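Probable transcriptional regulator (Vibrio vulnificus, PDB 4GHJ) probably binds DNA through a helix-turn-helix domain of the XRE family and so regulates transcription. Local coordinates at residues Leu41-Arg45 and Asn68-Gly72; Val55-Ile61 and Ala81-Leu86. All blocks are in the same frame, centred on the assembly; numbering follows the deposited sequence.

Interaction 1 (Leu41-Arg45 and Asn68-Gly72)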
# COMPACT_ATOMS: atom_id res chain seq x y z
N LEU B 41 -7.58 2.27 8.21
CA LEU B 41 -8.35 3.00 7.19
C LEU B 41 -9.76 3.23 7.73
O LEU B 41 -10.31 4.32 7.58
CB LEU B 41 -8.40 2.23 5.85
CG LEU B 41 -7.18 2.16 4.92
CD1 LEU B 41 -7.46 1.13 3.79
CD2 LEU B 41 -6.83 3.52 4.31
N LYS B 42 -10.35 2.19 8.34
CA LYS B 42 -11.67 2.30 8.96
C LYS B 42 -11.71 3.41 10.03
O LYS B 42 -12.62 4.24 10.01
CB LYS B 42 -12.11 0.96 9.56
CG LYS B 42 -13.40 1.01 10.38
CD LYS B 42 -13.75 -0.38 10.96
CE LYS B 42 -15.04 -0.31 11.75
NZ LYS B 42 -15.25 -1.53 12.54
N GLN B 43 -10.75 3.42 10.95
CA GLN B 43 -10.76 4.43 12.02
C GLN B 43 -10.45 5.85 11.51
O GLN B 43 -10.95 6.83 12.08
CB GLN B 43 -9.84 4.03 13.17
CG GLN B 43 -10.22 2.68 13.81
CD GLN B 43 -11.68 2.62 14.32
OE1 GLN B 43 -12.25 3.62 14.76
NE2 GLN B 43 -12.25 1.43 14.29
N ALA B 44 -9.65 5.97 10.45
CA ALA B 44 -9.39 7.29 9.83
C ALA B 44 -10.72 7.82 9.25
O ALA B 44 -11.05 8.99 9.39
CB ALA B 44 -8.31 7.19 8.74
N ARG B 45 -11.49 6.93 8.61
CA ARG B 45 -12.79 7.29 8.05
C ARG B 45 -13.81 7.72 9.11
O ARG B 45 -14.55 8.72 8.94
CB ARG B 45 -13.34 6.09 7.26
CG ARG B 45 -14.76 6.26 6.82
CD ARG B 45 -15.29 5.10 6.02
NE ARG B 45 -15.37 3.84 6.76
CZ ARG B 45 -16.36 3.49 7.60
NH1 ARG B 45 -17.36 4.33 7.87
NH2 ARG B 45 -16.34 2.29 8.18
N ASN B 68 -14.19 -4.00 1.43
CA ASN B 68 -13.09 -4.94 1.34
C ASN B 68 -11.75 -4.36 1.76
O ASN B 68 -10.95 -5.07 2.37
CB ASN B 68 -12.97 -5.53 -0.07
CG ASN B 68 -14.08 -6.52 -0.40
OD1 ASN B 68 -14.68 -7.08 0.50
ND2 ASN B 68 -14.36 -6.73 -1.69
N ALA B 69 -11.50 -3.09 1.44
CA ALA B 69 -10.26 -2.43 1.80
C ALA B 69 -10.09 -2.33 3.32
O ALA B 69 -8.99 -2.50 3.86
CB ALA B 69 -10.18 -1.02 1.15
N GLU B 70 -11.20 -2.09 4.02
CA GLU B 70 -11.14 -1.98 5.47
C GLU B 70 -10.93 -3.36 6.15
O GLU B 70 -10.74 -3.44 7.35
CB GLU B 70 -12.38 -1.23 5.99
CG GLU B 70 -12.30 0.25 5.60
CD GLU B 70 -13.45 1.09 6.08
OE1 GLU B 70 -14.35 0.59 6.81
OE2 GLU B 70 -13.42 2.29 5.72
N LYS B 71 -11.00 -4.43 5.37
CA LYS B 71 -10.66 -5.77 5.83
C LYS B 71 -9.21 -6.14 5.39
O LYS B 71 -8.71 -7.23 5.70
CB LYS B 71 -11.68 -6.76 5.30
CG LYS B 71 -13.07 -6.52 5.90
CD LYS B 71 -14.08 -7.50 5.37
CE LYS B 71 -15.48 -7.20 5.92
NZ LYS B 71 -15.59 -7.28 7.41
N GLY B 72 -8.54 -5.20 4.71
CA GLY B 72 -7.14 -5.39 4.25
C GLY B 72 -7.02 -5.96 2.83
O GLY B 72 -5.91 -6.31 2.38
O HOH W 1 -11.66 4.07 4.66
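Helix 30-47 is joined to the C-terminal end of helix 63-69 by a largely buried salt bridge, Arg-45 to Glu-70, close to the centre of the chain. The grip is side-on and two-pronged: Arg-45 NE lies 2.7 Å from Glu-70 OE2, and Arg-45 NH2 lies 3.0 Å from Glu-70 OE1. Both N-H bonds reach syn lone pairs at 155°, and the guanidinium and carboxylate planes are only 8° apart, so the two groups meet edge to edge in nearly one plane. The bend of Arg-45 at its third torsion (chi3 65°) turns the guanidinium across the end of the extended Glu-70 chain. Gln-52 NE2 also bonds to Glu-70 OE1, and a water donates to Glu-70 OE2 at 2.7 Å and, weakly, to Leu-41 O. Arg-45 NH1 in turn bonds to Leu-50 O, and these bonds together probably restrict rotation of both charged groups. In the helix-turn-helix fold of XRE-type regulators, helix 63-69 corresponds to the probable DNA-recognition helix, and an Arg-Glu pair tying its end to the first helix of the domain is familiar from the 434 repressor. Lys-42 crosses Glu-70 at about a right angle and sets its CB over one face of the carboxylate, 3.6 Å from Glu-70 OE1, before its extended chain leads away. One residue earlier, Leu-41 CD1 approaches Ala-69 O at 3.9 Å and stands 4.4 Å from Ala-69 CB. The chain then leaves through a type I turn, Ala-69 to Gly-72, closed by a Schellman motif with Gly-72 at positive phi.

Interaction 2 (Val55-Ile61 and Ala81-Leu86)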
# COMPACT_ATOMS: atom_id res chain seq x y z
N VAL B 55 -17.25 7.56 1.26
CA VAL B 55 -15.86 7.43 0.77
C VAL B 55 -15.88 6.94 -0.68
O VAL B 55 -15.21 7.51 -1.57
CB VAL B 55 -15.04 6.51 1.67
CG1 VAL B 55 -13.67 6.19 1.03
CG2 VAL B 55 -14.87 7.14 3.06
N ALA B 56 -16.69 5.92 -0.94
CA ALA B 56 -16.82 5.37 -2.29
C ALA B 56 -17.24 6.47 -3.25
O ALA B 56 -16.65 6.62 -4.30
CB ALA B 56 -17.83 4.23 -2.32
N GLU B 57 -18.28 7.23 -2.87
CA GLU B 57 -18.76 8.35 -3.69
C GLU B 57 -17.68 9.36 -4.05
O GLU B 57 -17.55 9.75 -5.21
CB GLU B 57 -19.93 9.09 -3.01
CG GLU B 57 -21.26 8.50 -3.26
CD GLU B 57 -22.40 9.38 -2.72
OE1 GLU B 57 -22.75 9.23 -1.52
OE2 GLU B 57 -22.93 10.20 -3.49
N ILE B 58 -16.94 9.81 -3.03
CA ILE B 58 -15.86 10.79 -3.21
C ILE B 58 -14.77 10.25 -4.13
O ILE B 58 -14.30 10.95 -5.04
CB ILE B 58 -15.24 11.20 -1.84
CG1 ILE B 58 -16.26 11.96 -0.99
CG2 ILE B 58 -13.99 12.06 -2.01
CD1 ILE B 58 -15.81 12.12 0.46
N ALA B 59 -14.41 8.99 -3.93
CA ALA B 59 -13.36 8.36 -4.71
C ALA B 59 -13.83 7.85 -6.07
O ALA B 59 -13.02 7.50 -6.92
CB ALA B 59 -12.71 7.24 -3.91
N GLY B 60 -15.14 7.77 -6.27
CA GLY B 60 -15.69 7.31 -7.54
C GLY B 60 -15.52 5.81 -7.76
O GLY B 60 -15.30 5.36 -8.89
N ILE B 61 -15.63 5.05 -6.66
CA ILE B 61 -15.52 3.60 -6.69
C ILE B 61 -16.74 2.95 -6.02
O ILE B 61 -17.61 3.65 -5.47
CB ILE B 61 -14.21 3.11 -6.01
CG1 ILE B 61 -14.21 3.46 -4.51
CG2 ILE B 61 -12.99 3.72 -6.72
CD1 ILE B 61 -12.90 3.12 -3.79
N ALA B 81 -6.51 6.03 -3.73
CA ALA B 81 -7.76 6.74 -3.98
C ALA B 81 -8.55 6.95 -2.69
O ALA B 81 -9.16 8.00 -2.51
CB ALA B 81 -8.62 5.98 -4.99
N ILE B 82 -8.56 5.94 -1.81
CA ILE B 82 -9.24 6.03 -0.50
C ILE B 82 -8.53 7.06 0.37
O ILE B 82 -9.20 7.90 0.99
CB ILE B 82 -9.37 4.66 0.19
CG1 ILE B 82 -10.29 3.75 -0.65
CG2 ILE B 82 -9.90 4.78 1.64
CD1 ILE B 82 -10.44 2.28 -0.10
N LEU B 83 -7.20 7.03 0.40
CA LEU B 83 -6.43 8.04 1.14
C LEU B 83 -6.72 9.46 0.63
O LEU B 83 -6.82 10.41 1.44
CB LEU B 83 -4.94 7.77 1.08
CG LEU B 83 -4.39 6.54 1.80
CD1 LEU B 83 -2.91 6.38 1.46
CD2 LEU B 83 -4.61 6.65 3.28
N MSE B 84 -6.82 9.61 -0.69
CA MSE B 84 -7.13 10.91 -1.31
C MSE B 84 -8.52 11.40 -0.87
O MSE B 84 -8.71 12.58 -0.57
CB MSE B 84 -7.05 10.79 -2.83
CG MSE B 84 -5.63 10.53 -3.38
SE MSE B 84 -5.61 10.12 -5.28
CE MSE B 84 -6.43 11.75 -5.95
N ALA B 85 -9.49 10.48 -0.82
CA ALA B 85 -10.86 10.80 -0.36
C ALA B 85 -10.87 11.26 1.11
O ALA B 85 -11.66 12.08 1.47
CB ALA B 85 -11.80 9.60 -0.56
N LEU B 86 -9.96 10.74 1.93
CA LEU B 86 -9.84 11.12 3.34
C LEU B 86 -8.86 12.30 3.57
O LEU B 86 -8.60 12.68 4.71
CB LEU B 86 -9.37 9.90 4.15
CG LEU B 86 -10.27 8.68 4.12
CD1 LEU B 86 -9.58 7.48 4.78
CD2 LEU B 86 -11.59 8.98 4.78
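Val-55 O accepts the helical bond from Ala-59 N at 2.9 Å, and the turn it closes presents Val-55, Ile-58 and Ala-59 to Ala-85. Between the two helices the side chains meet through apolar groups alone. Helix 52-59 crosses helix 76-85 nearly at right angles: the axes of segments 55-59 and 81-85 lie 101° apart and 8.8 Å distant at their closest, a separation suited to the alanines at the crossing. The CB of Ala-85 points into helix 52-59 and settles among three side chains: Ile-58 CG2 is nearest at 3.6 Å, with Val-55 CG1 and Ala-59 CB slightly farther off. Ile-58 offers this methyl because its CG1 branch stands anti to the carbonyl carbon (chi1 -66°), which puts CG2 anti to the backbone N. One turn earlier on helix 76-85, Ala-59 CB rests on Ala-81 O at 3.9 Å, with the two CB atoms a little farther apart. Val-55 divides its two methyls: CG1 touches Ile-82 CG2 at 4.1 Å, the chains crossing at about a right angle, while CG2 reaches Leu-86 CD2. Helix 52-59 stops in a Schellman motif, with Gly-60 at positive phi and Ile-61 N bonded back to Ala-56 O at 3.0 Å. This turn, the one of the helix-turn-helix motif, brings Ile-61 round to face helix 76-85. Its CG1 lies between the backbone N and the carbonyl carbon (chi1 64°), and from there CD1 comes across Ile-82 CG1 at 4.1 Å. Val-66 of helix 63-69 packs on both Val-55 and Ile-61, Arg-45 of helix 30-47 lies against Val-55, and Ala-30 of the second subunit packs on Ala-81 of helix 76-85.

Overall arrangement
The two interactions involve all four helices of the helix-turn-helix region: interaction 1 joins helix 30-47 to helix 63-69, and interaction 2 joins helix 52-59 to helix 76-85, the segments alternating along the chain. Interaction 1 is the more central and more buried, yet built on charge, with its guanidinium and carboxylate each held by further bonds. Interaction 2 lies farther out, is only partly buried, and relies on small and branched aliphatic side chains. They meet where Ala-69 CB packs on Ile-82 CD1 at 3.5 Å and where Arg-45 CD rests on Val-55 CG2 at 3.6 Å. Each also touches the second subunit, through Leu-41 on Ile-96 and Ala-81 on Ala-30 of that subunit.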